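Local coordinates for amidohydrolase family protein (Acinetobacter baumannii, PDB 4I6K) that probably hydrolyses 2-pyrone-4,6-dicarboxylate or a related cyclic ester, as a member of the amidohydrolase family, and here holds citric acid in its pocket, at residues I28-H33 and W208-G213; D179-V184 and N225-A230; L243-D248 and K265-I270; W249-T252 and L257-Y260. All blocks are in the same frame, centred on the assembly; numbering follows the deposited sequence.

How the interactions relate
The eight parallel strands run in the order of a (βα)8 barrel, and all four contacts lie around its first and last three strands. Interaction 1 joins strands 28-32 and 207-210 across the short strand 243-244, its centre about 5 Å from that of the chain. Interaction 3 lies about 8 Å from it between centres and packs helix 260-270 on the chain leaving 243-244; interaction 4 falls within the stretch that interaction 3 spans. Interaction 2 crosses interaction 1 along the chain, setting helix 222-237 against the loop after strand 176-178. Interactions 1, 2 and 3 touch one another and interaction 4 touches 1 and 3, so residues beside the citrate are linked to the outer helices.

Interaction 1 (I28-H33 and W208-G213); sequences IDTHAH and WIKVSG
Lys210 sends its NZ across to 28-33 and makes two hydrogen bonds there, NZ to Thr30 O at 2.7 Å and NZ to His31 ND1 at 2.8 Å. Both strands belong to the parallel barrel of the amidohydrolase fold, and strand 243-244 runs between them, consistent with 8.1 Å between the CA atoms of Thr30 and Lys210. The two bonds differ in geometry. NZ lies only 5° out of the His31 ring plane, at the ring edge, whereas it stands above the carbonyl plane of Thr30, 36° out of it. A salt bridge to Glu154 gives NZ a third partner. With ND1 accepting from the lysine, His31 turns NE2 to the bound citrate; His31 CG is anti to the backbone N (chi1 -153°), which places ND1 within reach of Lys210 NZ. Behind it, Asp29 OD2 accepts from His31 N at 3.1 Å, closing an Asx turn. Packing is slight beyond these bonds. The lysine chain, bent at chi2, passes the hydroxyl of Thr30, which bonds to Trp245 O, and brings Lys210 CD to 3.7 Å from Thr30 OG1.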
loop_
_atom_site.group_PDB
_atom_site.type_symbol
_atom_site.label_atom_id
_atom_site.label_comp_id
_atom_site.label_asym_id
_atom_site.label_seq_id
_atom_site.Cartn_x
_atom_site.Cartn_y
_atom_site.Cartn_z
ATOM N N ILE A 28 -1.912 11.963 -7.205
ATOM C CA ILE A 28 -1.220 11.349 -6.075
ATOM C C ILE A 28 -0.802 9.893 -6.314
ATOM O O ILE A 28 -1.620 9.054 -6.691
ATOM C CB ILE A 28 -2.101 11.457 -4.814
ATOM C CG1 ILE A 28 -2.628 12.894 -4.678
ATOM C CG2 ILE A 28 -1.345 11.007 -3.565
ATOM C CD1 ILE A 28 -3.402 13.160 -3.403
ATOM N N ASP A 29 0.483 9.613 -6.110
ATOM C CA ASP A 29 1.018 8.249 -6.173
ATOM C C ASP A 29 1.136 7.704 -4.756
ATOM O O ASP A 29 1.966 8.177 -3.966
ATOM C CB ASP A 29 2.387 8.237 -6.862
ATOM C CG ASP A 29 3.024 6.851 -6.879
ATOM O OD1 ASP A 29 4.050 6.666 -7.576
ATOM O OD2 ASP A 29 2.501 5.952 -6.190
ATOM N N THR A 30 0.308 6.718 -4.424
ATOM C CA THR A 30 0.171 6.309 -3.023
ATOM C C THR A 30 1.017 5.111 -2.598
ATOM O O THR A 30 0.798 4.552 -1.524
ATOM C CB THR A 30 -1.304 6.038 -2.647
ATOM O OG1 THR A 30 -1.758 4.831 -3.273
ATOM C CG2 THR A 30 -2.186 7.201 -3.089
ATOM N N HIS A 31 1.985 4.720 -3.417
ATOM C CA HIS A 31 2.788 3.562 -3.074
ATOM C C HIS A 31 4.135 3.524 -3.781
ATOM O O HIS A 31 4.251 3.040 -4.910
ATOM C CB HIS A 31 2.008 2.282 -3.366
ATOM C CG HIS A 31 2.417 1.122 -2.513
ATOM N ND1 HIS A 31 1.740 0.776 -1.362
ATOM C CD2 HIS A 31 3.434 0.235 -2.637
ATOM C CE1 HIS A 31 2.321 -0.282 -0.817
ATOM N NE2 HIS A 31 3.351 -0.628 -1.569
ATOM N N ALA A 32 5.158 4.036 -3.107
ATOM C CA ALA A 32 6.527 3.877 -3.566
ATOM C C ALA A 32 7.417 3.666 -2.351
ATOM O O ALA A 32 6.970 3.837 -1.200
ATOM C CB ALA A 32 6.971 5.097 -4.364
ATOM N N HIS A 33 8.670 3.293 -2.599
ATOM C CA HIS A 33 9.619 3.074 -1.514
ATOM C C HIS A 33 10.922 3.780 -1.840
ATOM O O HIS A 33 11.344 3.785 -2.984
ATOM C CB HIS A 33 9.902 1.584 -1.329
ATOM C CG HIS A 33 8.678 0.729 -1.212
ATOM N ND1 HIS A 33 8.003 0.550 -0.024
ATOM C CD2 HIS A 33 8.037 -0.044 -2.124
ATOM C CE1 HIS A 33 6.992 -0.283 -0.210
ATOM N NE2 HIS A 33 6.986 -0.653 -1.477
ATOM N N TRP A 208 -10.259 0.223 1.669
ATOM C CA TRP A 208 -9.747 0.860 0.454
ATOM C C TRP A 208 -8.847 -0.136 -0.262
ATOM O O TRP A 208 -8.141 -0.922 0.386
ATOM C CB TRP A 208 -8.919 2.107 0.783
ATOM C CG TRP A 208 -9.650 3.156 1.543
ATOM C CD1 TRP A 208 -10.071 3.087 2.841
ATOM C CD2 TRP A 208 -10.054 4.444 1.055
ATOM N NE1 TRP A 208 -10.722 4.252 3.190
ATOM C CE2 TRP A 208 -10.711 5.106 2.115
ATOM C CE3 TRP A 208 -9.920 5.102 -0.171
ATOM C CZ2 TRP A 208 -11.238 6.394 1.980
ATOM C CZ3 TRP A 208 -10.447 6.391 -0.303
ATOM C CH2 TRP A 208 -11.097 7.016 0.765
ATOM N N ILE A 209 -8.854 -0.091 -1.594
ATOM C CA ILE A 209 -7.980 -0.963 -2.368
ATOM C C ILE A 209 -7.051 -0.193 -3.297
ATOM O O ILE A 209 -7.483 0.724 -4.017
ATOM C CB ILE A 209 -8.775 -1.959 -3.208
ATOM C CG1 ILE A 209 -9.698 -2.769 -2.310
ATOM C CG2 ILE A 209 -7.820 -2.864 -3.952
ATOM C CD1 ILE A 209 -10.819 -3.432 -3.053
ATOM N N LYS A 210 -5.772 -0.573 -3.265
ATOM C CA LYS A 210 -4.764 0.002 -4.146
ATOM C C LYS A 210 -4.747 -0.782 -5.447
ATOM O O LYS A 210 -4.603 -2.002 -5.422
ATOM C CB LYS A 210 -3.377 -0.053 -3.494
ATOM C CG LYS A 210 -3.274 0.577 -2.110
ATOM C CD LYS A 210 -1.965 1.339 -1.983
ATOM C CE LYS A 210 -1.560 1.534 -0.544
ATOM N NZ LYS A 210 -0.325 2.375 -0.456
ATOM N N VAL A 211 -4.897 -0.091 -6.579
ATOM C CA VAL A 211 -4.841 -0.761 -7.886
ATOM C C VAL A 211 -3.430 -0.661 -8.466
ATOM O O VAL A 211 -3.232 -0.315 -9.628
ATOM C CB VAL A 211 -5.889 -0.211 -8.895
ATOM C CG1 VAL A 211 -7.324 -0.559 -8.456
ATOM C CG2 VAL A 211 -5.730 1.299 -9.093
ATOM N N SER A 212 -2.451 -0.981 -7.630
ATOM C CA SER A 212 -1.052 -0.862 -7.973
ATOM C C SER A 212 -0.503 -2.252 -8.156
ATOM O O SER A 212 -1.155 -3.230 -7.780
ATOM C CB SER A 212 -0.314 -0.220 -6.806
ATOM O OG SER A 212 -0.472 -1.002 -5.629
ATOM N N GLY A 213 0.707 -2.336 -8.706
ATOM C CA GLY A 213 1.461 -3.590 -8.726
ATOM C C GLY A 213 0.789 -4.736 -9.465
ATOM O O GLY A 213 0.970 -5.903 -9.105
#

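Interaction 2 (D179-V184 and N225-A230)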
loop_
_atom_site.group_PDB
_atom_site.type_symbol
_atom_site.label_atom_id
_atom_site.label_comp_id
_atom_site.label_asym_id
_atom_site.label_seq_id
_atom_site.Cartn_x
_atom_site.Cartn_y
_atom_site.Cartn_z
ATOM N N ASP A 179 -3.122 -3.586 -0.203
ATOM C CA ASP A 179 -2.081 -3.437 -1.221
ATOM C C ASP A 179 -2.301 -4.297 -2.467
ATOM O O ASP A 179 -2.706 -5.452 -2.364
ATOM C CB ASP A 179 -0.719 -3.804 -0.627
ATOM C CG ASP A 179 -0.186 -2.751 0.320
ATOM O OD1 ASP A 179 0.720 -3.087 1.111
ATOM O OD2 ASP A 179 -0.659 -1.593 0.272
ATOM N N HIS A 180 -2.028 -3.709 -3.634
ATOM C CA HIS A 180 -1.929 -4.431 -4.915
ATOM C C HIS A 180 -3.094 -5.385 -5.223
ATOM O O HIS A 180 -2.921 -6.611 -5.270
ATOM C CB HIS A 180 -0.598 -5.186 -4.993
ATOM C CG HIS A 180 0.582 -4.385 -4.535
ATOM N ND1 HIS A 180 0.717 -3.038 -4.804
ATOM C CD2 HIS A 180 1.690 -4.743 -3.839
ATOM C CE1 HIS A 180 1.848 -2.599 -4.277
ATOM N NE2 HIS A 180 2.458 -3.612 -3.687
ATOM N N PHE A 181 -4.275 -4.805 -5.445
ATOM C CA PHE A 181 -5.494 -5.552 -5.770
ATOM C C PHE A 181 -5.836 -6.683 -4.810
ATOM O O PHE A 181 -6.714 -7.490 -5.115
ATOM C CB PHE A 181 -5.426 -6.120 -7.188
ATOM C CG PHE A 181 -5.195 -5.082 -8.247
ATOM C CD1 PHE A 181 -6.259 -4.569 -8.979
ATOM C CD2 PHE A 181 -3.917 -4.614 -8.507
ATOM C CE1 PHE A 181 -6.049 -3.622 -9.960
ATOM C CE2 PHE A 181 -3.705 -3.662 -9.487
ATOM C CZ PHE A 181 -4.765 -3.169 -10.215
ATOM N N GLY A 182 -5.162 -6.740 -3.661
ATOM C CA GLY A 182 -5.380 -7.826 -2.707
ATOM C C GLY A 182 -4.568 -9.056 -3.067
ATOM O O GLY A 182 -4.859 -10.165 -2.611
ATOM N N ARG A 183 -3.554 -8.855 -3.905
ATOM C CA ARG A 183 -2.574 -9.906 -4.244
ATOM C C ARG A 183 -3.212 -11.211 -4.694
ATOM O O ARG A 183 -2.884 -12.289 -4.189
ATOM C CB ARG A 183 -1.600 -10.159 -3.089
ATOM C CG ARG A 183 -0.537 -9.046 -2.905
ATOM C CD ARG A 183 0.285 -8.833 -4.173
ATOM N NE ARG A 183 1.039 -10.039 -4.529
ATOM C CZ ARG A 183 2.266 -10.314 -4.094
ATOM N NH1 ARG A 183 2.889 -9.475 -3.286
ATOM N NH2 ARG A 183 2.875 -11.431 -4.460
ATOM N N VAL A 184 -4.122 -11.098 -5.657
ATOM C CA VAL A 184 -4.803 -12.258 -6.214
ATOM C C VAL A 184 -3.784 -13.371 -6.425
ATOM O O VAL A 184 -2.676 -13.109 -6.893
ATOM C CB VAL A 184 -5.484 -11.896 -7.557
ATOM C CG1 VAL A 184 -6.280 -13.065 -8.102
ATOM C CG2 VAL A 184 -6.368 -10.660 -7.396
ATOM N N ASN A 225 -4.800 -8.516 -17.238
ATOM C CA ASN A 225 -6.178 -8.923 -17.311
ATOM C C ASN A 225 -6.789 -9.221 -15.953
ATOM O O ASN A 225 -7.867 -8.765 -15.648
ATOM C CB ASN A 225 -6.341 -10.103 -18.251
ATOM C CG ASN A 225 -7.767 -10.349 -18.589
ATOM O OD1 ASN A 225 -8.339 -11.358 -18.202
ATOM N ND2 ASN A 225 -8.378 -9.401 -19.279
ATOM N N ILE A 226 -6.061 -9.959 -15.131
ATOM C CA ILE A 226 -6.414 -10.150 -13.735
ATOM C C ILE A 226 -6.684 -8.783 -13.116
ATOM O O ILE A 226 -7.786 -8.526 -12.630
ATOM C CB ILE A 226 -5.299 -10.867 -12.983
ATOM C CG1 ILE A 226 -5.093 -12.253 -13.590
ATOM C CG2 ILE A 226 -5.649 -10.981 -11.505
ATOM C CD1 ILE A 226 -6.399 -13.040 -13.689
ATOM N N ALA A 227 -5.691 -7.894 -13.159
ATOM C CA ALA A 227 -5.891 -6.528 -12.665
ATOM C C ALA A 227 -7.211 -5.906 -13.177
ATOM O O ALA A 227 -7.977 -5.317 -12.416
ATOM C CB ALA A 227 -4.694 -5.650 -13.034
ATOM N N GLN A 228 -7.472 -6.046 -14.468
ATOM C CA GLN A 228 -8.689 -5.509 -15.087
ATOM C C GLN A 228 -9.996 -6.131 -14.530
ATOM O O GLN A 228 -10.994 -5.430 -14.314
ATOM C CB GLN A 228 -8.611 -5.702 -16.607
ATOM C CG GLN A 228 -8.896 -4.459 -17.407
ATOM C CD GLN A 228 -8.384 -4.570 -18.834
ATOM O OE1 GLN A 228 -8.063 -3.566 -19.473
ATOM N NE2 GLN A 228 -8.297 -5.800 -19.337
ATOM N N GLN A 229 -9.992 -7.444 -14.319
ATOM C CA GLN A 229 -11.140 -8.124 -13.743
ATOM C C GLN A 229 -11.395 -7.656 -12.315
ATOM O O GLN A 229 -12.530 -7.355 -11.931
ATOM C CB GLN A 229 -10.896 -9.625 -13.711
ATOM C CG GLN A 229 -10.886 -10.306 -15.060
ATOM C CD GLN A 229 -10.914 -11.810 -14.910
ATOM O OE1 GLN A 229 -11.904 -12.376 -14.435
ATOM N NE2 GLN A 229 -9.816 -12.469 -15.289
ATOM N N ALA A 230 -10.327 -7.632 -11.520
ATOM C CA ALA A 230 -10.418 -7.224 -10.119
ATOM C C ALA A 230 -11.006 -5.827 -10.053
ATOM O O ALA A 230 -11.912 -5.566 -9.273
ATOM C CB ALA A 230 -9.055 -7.277 -9.458
#
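The loop that follows strand 176-178 rests on helix 222-237 through Phe181 and Val184, a largely apolar contact with no hydrogen bond between the two segments. Ala227 puts its methyl over one face of the Phe181 ring: CB is 4.1 Å from the ring centroid and 25° off the normal, a CH-pi contact displaced toward the rim, with CZ of Phe181 its nearest ring atom at 3.8 Å. Ala230, one turn further along, meets the same ring obliquely, its CB 3.9 Å from Phe181 CD1. The backbone of that turn takes part too, since Ala227 O comes to 3.6 Å from Phe181 CE1. Within the (βα)8 barrel of this family the loop leaves the C-terminal end of its strand, where the pocket opens: His180, next to Phe181, hydrogen-bonds the bound citrate through NE2 and Ser212 through ND1. Phe181 turns to the helix instead; with CG anti to the carbonyl carbon (chi1 -57°) its ring face meets Ala227 CB. Two backbone bonds fold the loop tightly, Gly182 N to Asp179 O at 3.1 Å and Arg183 N to His180 O at 2.7 Å, and the chain then returns to the helix at Val184. There the branched side chains of Val184 and Ile226 meet at an oblique angle, methyl against methyl, Val184 CG1 lying 4.0 Å from Ile226 CG2. Tyr195 of helix 193-201 packs against both Val184 and Ala230.

Interaction 3 (L243-D248 and K265-I270)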
loop_
_atom_site.group_PDB
_atom_site.type_symbol
_atom_site.label_atom_id
_atom_site.label_comp_id
_atom_site.label_asym_id
_atom_site.label_seq_id
_atom_site.Cartn_x
_atom_site.Cartn_y
_atom_site.Cartn_z
ATOM N N LEU A 243 -10.994 3.416 -4.203
ATOM C CA LEU A 243 -9.857 2.922 -4.963
ATOM C C LEU A 243 -8.775 3.977 -5.091
ATOM O O LEU A 243 -9.064 5.143 -5.348
ATOM C CB LEU A 243 -10.301 2.471 -6.349
ATOM C CG LEU A 243 -11.318 1.322 -6.377
ATOM C CD1 LEU A 243 -11.614 0.894 -7.825
ATOM C CD2 LEU A 243 -10.819 0.146 -5.529
ATOM N N ILE A 244 -7.529 3.562 -4.901
ATOM C CA ILE A 244 -6.392 4.454 -5.123
ATOM C C ILE A 244 -5.270 3.757 -5.904
ATOM O O ILE A 244 -5.207 2.521 -5.962
ATOM C CB ILE A 244 -5.859 5.123 -3.809
ATOM C CG1 ILE A 244 -5.318 4.094 -2.815
ATOM C CG2 ILE A 244 -6.937 6.011 -3.160
ATOM C CD1 ILE A 244 -6.352 3.577 -1.846
ATOM N N TRP A 245 -4.405 4.556 -6.527
ATOM C CA TRP A 245 -3.316 4.010 -7.340
ATOM C C TRP A 245 -1.921 4.268 -6.786
ATOM O O TRP A 245 -1.671 5.284 -6.135
ATOM C CB TRP A 245 -3.366 4.556 -8.764
ATOM C CG TRP A 245 -2.273 4.003 -9.624
ATOM C CD1 TRP A 245 -2.260 2.796 -10.261
ATOM C CD2 TRP A 245 -1.024 4.629 -9.923
ATOM N NE1 TRP A 245 -1.083 2.638 -10.949
ATOM C CE2 TRP A 245 -0.310 3.754 -10.761
ATOM C CE3 TRP A 245 -0.445 5.856 -9.576
ATOM C CZ2 TRP A 245 0.957 4.064 -11.254
ATOM C CZ3 TRP A 245 0.819 6.160 -10.066
ATOM C CH2 TRP A 245 1.502 5.269 -10.891
ATOM N N GLY A 246 -1.012 3.346 -7.083
ATOM C CA GLY A 246 0.383 3.519 -6.731
ATOM C C GLY A 246 1.284 2.951 -7.800
ATOM O O GLY A 246 0.985 1.919 -8.410
ATOM N N SER A 247 2.396 3.628 -8.028
ATOM C CA SER A 247 3.395 3.144 -8.966
ATOM C C SER A 247 4.043 1.851 -8.458
ATOM O O SER A 247 4.468 1.009 -9.250
ATOM C CB SER A 247 4.488 4.208 -9.178
ATOM O OG SER A 247 5.367 4.292 -8.050
ATOM N N ASP A 248 4.122 1.709 -7.139
ATOM C CA ASP A 248 4.976 0.699 -6.527
ATOM C C ASP A 248 6.402 0.772 -7.067
ATOM O O ASP A 248 7.096 -0.241 -7.155
ATOM C CB ASP A 248 4.400 -0.701 -6.756
ATOM C CG ASP A 248 5.108 -1.763 -5.938
ATOM O OD1 ASP A 248 5.819 -2.599 -6.536
ATOM O OD2 ASP A 248 4.953 -1.764 -4.699
ATOM N N LYS A 265 1.349 3.373 -17.595
ATOM C CA LYS A 265 0.699 2.867 -18.804
ATOM C C LYS A 265 -0.361 1.801 -18.513
ATOM O O LYS A 265 -1.483 1.875 -19.016
ATOM C CB LYS A 265 1.741 2.341 -19.791
ATOM C CG LYS A 265 1.165 1.918 -21.128
ATOM C CD LYS A 265 2.263 1.706 -22.152
ATOM C CE LYS A 265 1.673 1.345 -23.508
ATOM N NZ LYS A 265 0.821 2.430 -24.083
ATOM N N ALA A 266 -0.008 0.813 -17.697
ATOM C CA ALA A 266 -0.957 -0.228 -17.327
ATOM C C ALA A 266 -2.170 0.355 -16.589
ATOM O O ALA A 266 -3.294 -0.125 -16.726
ATOM C CB ALA A 266 -0.269 -1.287 -16.479
ATOM N N PHE A 267 -1.945 1.398 -15.803
ATOM C CA PHE A 267 -3.037 1.979 -15.054
ATOM C C PHE A 267 -4.108 2.478 -16.014
ATOM O O PHE A 267 -5.304 2.261 -15.803
ATOM C CB PHE A 267 -2.536 3.114 -14.151
ATOM C CG PHE A 267 -3.639 3.944 -13.575
ATOM C CD1 PHE A 267 -3.890 5.218 -14.063
ATOM C CD2 PHE A 267 -4.451 3.437 -12.570
ATOM C CE1 PHE A 267 -4.920 5.995 -13.547
ATOM C CE2 PHE A 267 -5.486 4.195 -12.059
ATOM C CZ PHE A 267 -5.723 5.485 -12.552
ATOM N N LYS A 268 -3.666 3.145 -17.077
ATOM C CA LYS A 268 -4.580 3.733 -18.053
ATOM C C LYS A 268 -5.273 2.643 -18.858
ATOM O O LYS A 268 -6.357 2.849 -19.395
ATOM C CB LYS A 268 -3.826 4.678 -18.985
ATOM C CG LYS A 268 -3.158 5.857 -18.290
ATOM C CD LYS A 268 -2.598 6.851 -19.317
ATOM C CE LYS A 268 -1.840 7.991 -18.652
ATOM N NZ LYS A 268 -0.851 8.623 -19.572
ATOM N N GLN A 269 -4.611 1.510 -19.024
ATOM C CA GLN A 269 -5.249 0.332 -19.579
ATOM C C GLN A 269 -6.279 -0.333 -18.708
ATOM O O GLN A 269 -7.345 -0.687 -19.161
ATOM C CB GLN A 269 -4.222 -0.681 -20.014
ATOM C CG GLN A 269 -3.765 -0.427 -21.405
ATOM C CD GLN A 269 -2.462 -1.078 -21.704
ATOM O OE1 GLN A 269 -1.664 -0.556 -22.482
ATOM N NE2 GLN A 269 -2.221 -2.225 -21.084
ATOM N N ILE A 270 -5.954 -0.491 -17.446
ATOM C CA ILE A 270 -6.913 -0.986 -16.471
ATOM C C ILE A 270 -8.049 0.013 -16.248
ATOM O O ILE A 270 -9.217 -0.354 -16.250
ATOM C CB ILE A 270 -6.238 -1.265 -15.119
ATOM C CG1 ILE A 270 -5.262 -2.439 -15.248
ATOM C CG2 ILE A 270 -7.295 -1.552 -14.046
ATOM C CD1 ILE A 270 -4.044 -2.315 -14.362
#
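Trp245 and Phe267 meet as an oblique aromatic pair, neither stacked nor edge-to-face: the phenyl plane is inclined at 50° to the five-membered part of the indole, and the two centroids are 4.5 Å apart. The phenyl comes over one indole face, with Phe267 CG 3.7 Å above the plane and displaced toward the rim. Its leading side is the CD2 branch, whose closest indole atom is Trp245 CD1 at 3.2 Å. The rest of the phenylalanine spreads over the pyrrole side: Phe267 CB lies 3.5 Å from Trp245 NE1, while Phe267 CE2 reaches back to within 3.9 Å of Trp245 CB. In each residue CG is anti to the backbone N (chi1 -179° for Trp245 and 168° for Phe267), which brings the two rings together between the strand end and the helix. This is outer-layer packing of the (βα)8 barrel, in which helix 260-270 lies against the chain leaving the short strand 243-244. The opposite indole face is covered by the main chain of its own segment, Ser247 N standing 3.4 Å above the plane, again toward the rim. The indole thereby lies between Phe267 of the helix and the loop leading to Asp248, whose OD1 forms a salt bridge with Arg216. Helix 274-289 supplies Gln277 beside Phe267.

Interaction 4 (W249-T252 and L257-Y260)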
loop_
_atom_site.group_PDB
_atom_site.type_symbol
_atom_site.label_atom_id
_atom_site.label_comp_id
_atom_site.label_asym_id
_atom_site.label_seq_id
_atom_site.Cartn_x
_atom_site.Cartn_y
_atom_site.Cartn_z
ATOM N N TRP A 249 6.832 1.977 -7.425
ATOM C CA TRP A 249 8.249 2.255 -7.656
ATOM C C TRP A 249 9.085 1.969 -6.382
ATOM O O TRP A 249 8.641 2.241 -5.263
ATOM C CB TRP A 249 8.416 3.708 -8.111
ATOM C CG TRP A 249 9.818 4.065 -8.452
ATOM C CD1 TRP A 249 10.435 3.912 -9.660
ATOM C CD2 TRP A 249 10.797 4.636 -7.565
ATOM N NE1 TRP A 249 11.731 4.366 -9.587
ATOM C CE2 TRP A 249 11.980 4.810 -8.311
ATOM C CE3 TRP A 249 10.784 5.013 -6.219
ATOM C CZ2 TRP A 249 13.144 5.343 -7.749
ATOM C CZ3 TRP A 249 11.940 5.546 -5.664
ATOM C CH2 TRP A 249 13.104 5.700 -6.425
ATOM N N PRO A 250 10.308 1.429 -6.540
ATOM C CA PRO A 250 11.016 1.152 -7.779
ATOM C C PRO A 250 10.830 -0.282 -8.252
ATOM O O PRO A 250 11.762 -0.855 -8.815
ATOM C CB PRO A 250 12.468 1.340 -7.367
ATOM C CG PRO A 250 12.493 0.757 -5.960
ATOM C CD PRO A 250 11.116 1.041 -5.367
ATOM N N HIS A 251 9.660 -0.863 -7.995
ATOM C CA HIS A 251 9.263 -2.142 -8.613
ATOM C C HIS A 251 10.240 -3.246 -8.318
ATOM O O HIS A 251 10.770 -3.869 -9.244
ATOM C CB HIS A 251 9.108 -1.982 -10.134
ATOM C CG HIS A 251 8.493 -0.676 -10.530
ATOM N ND1 HIS A 251 9.191 0.307 -11.202
ATOM C CD2 HIS A 251 7.261 -0.165 -10.292
ATOM C CE1 HIS A 251 8.408 1.356 -11.383
ATOM N NE2 HIS A 251 7.233 1.096 -10.837
ATOM N N THR A 252 10.473 -3.488 -7.027
ATOM C CA THR A 252 11.493 -4.447 -6.571
ATOM C C THR A 252 11.288 -5.859 -7.109
ATOM O O THR A 252 10.157 -6.358 -7.148
ATOM C CB THR A 252 11.554 -4.542 -5.022
ATOM O OG1 THR A 252 10.222 -4.615 -4.475
ATOM C CG2 THR A 252 12.313 -3.341 -4.433
ATOM N N LEU A 257 11.777 -5.464 -15.837
ATOM C CA LEU A 257 10.558 -5.532 -16.641
ATOM C C LEU A 257 9.669 -4.309 -16.473
ATOM O O LEU A 257 8.781 -4.079 -17.289
ATOM C CB LEU A 257 9.737 -6.781 -16.284
ATOM C CG LEU A 257 10.488 -8.096 -16.046
ATOM C CD1 LEU A 257 9.702 -9.004 -15.105
ATOM C CD2 LEU A 257 10.830 -8.797 -17.368
ATOM N N ILE A 258 9.901 -3.533 -15.417
ATOM C CA ILE A 258 8.968 -2.462 -15.066
ATOM C C ILE A 258 9.595 -1.098 -14.786
ATOM O O ILE A 258 10.401 -0.949 -13.868
ATOM C CB ILE A 258 8.105 -2.855 -13.847
ATOM C CG1 ILE A 258 7.438 -4.215 -14.082
ATOM C CG2 ILE A 258 7.060 -1.772 -13.587
ATOM C CD1 ILE A 258 6.278 -4.169 -15.106
ATOM N N THR A 259 9.190 -0.105 -15.568
ATOM C CA THR A 259 9.564 1.279 -15.324
ATOM C C THR A 259 8.375 2.039 -14.750
ATOM O O THR A 259 7.222 1.571 -14.792
ATOM C CB THR A 259 9.959 2.001 -16.632
ATOM O OG1 THR A 259 8.829 2.026 -17.516
ATOM C CG2 THR A 259 11.125 1.297 -17.315
ATOM N N TYR A 260 8.652 3.231 -14.237
ATOM C CA TYR A 260 7.585 4.114 -13.824
ATOM C C TYR A 260 6.594 4.280 -14.968
ATOM O O TYR A 260 5.380 4.169 -14.771
ATOM C CB TYR A 260 8.132 5.463 -13.395
ATOM C CG TYR A 260 7.222 6.143 -12.416
ATOM C CD1 TYR A 260 7.316 5.872 -11.063
ATOM C CD2 TYR A 260 6.251 7.043 -12.851
ATOM C CE1 TYR A 260 6.475 6.483 -10.157
ATOM C CE2 TYR A 260 5.397 7.657 -11.960
ATOM C CZ TYR A 260 5.512 7.375 -10.611
ATOM O OH TYR A 260 4.666 7.985 -9.713
#
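The imidazole of His251 is covered on both faces. Ile258 CG2 sits over the centre of one, 3.6 Å from the ring centroid and 14° off the normal, a well-centred CH-pi contact; on the opposite face Trp249 CA stands 3.5 Å above the plane, toward the rim. His251 CE1 comes to 3.4 Å from Tyr260 N, so the backbone at 259-260 wraps part of the imidazole. Ile258 presents the methyl branch that is anti to its backbone N, while CG1 leads away from the histidine. Trp249 and Tyr260 form an oblique aromatic pair, with planes at 62° and the centroid of the indole's five-membered ring 5.9 Å from that of the phenol. Here the phenol is met at its edge: Trp249 CB lies in the Tyr260 ring plane, 3.8 Å from Tyr260 CD1. Pro250, which follows a cis peptide bond, lays its CB over the centre of one indole face, 3.6 Å above the plane. The phenol hydroxyl is bonded to Asp29 OD1 on strand 28-32, tying the start of helix 260-270 to the first strand. Thr259 occupies the N-cap position of that helix, its OG1 accepting from Asp262 N. These residues lie in the loop after the last strand and at the start of its helix, on the C-terminal rim of a (βα)8 barrel, where amidohydrolases keep their active site.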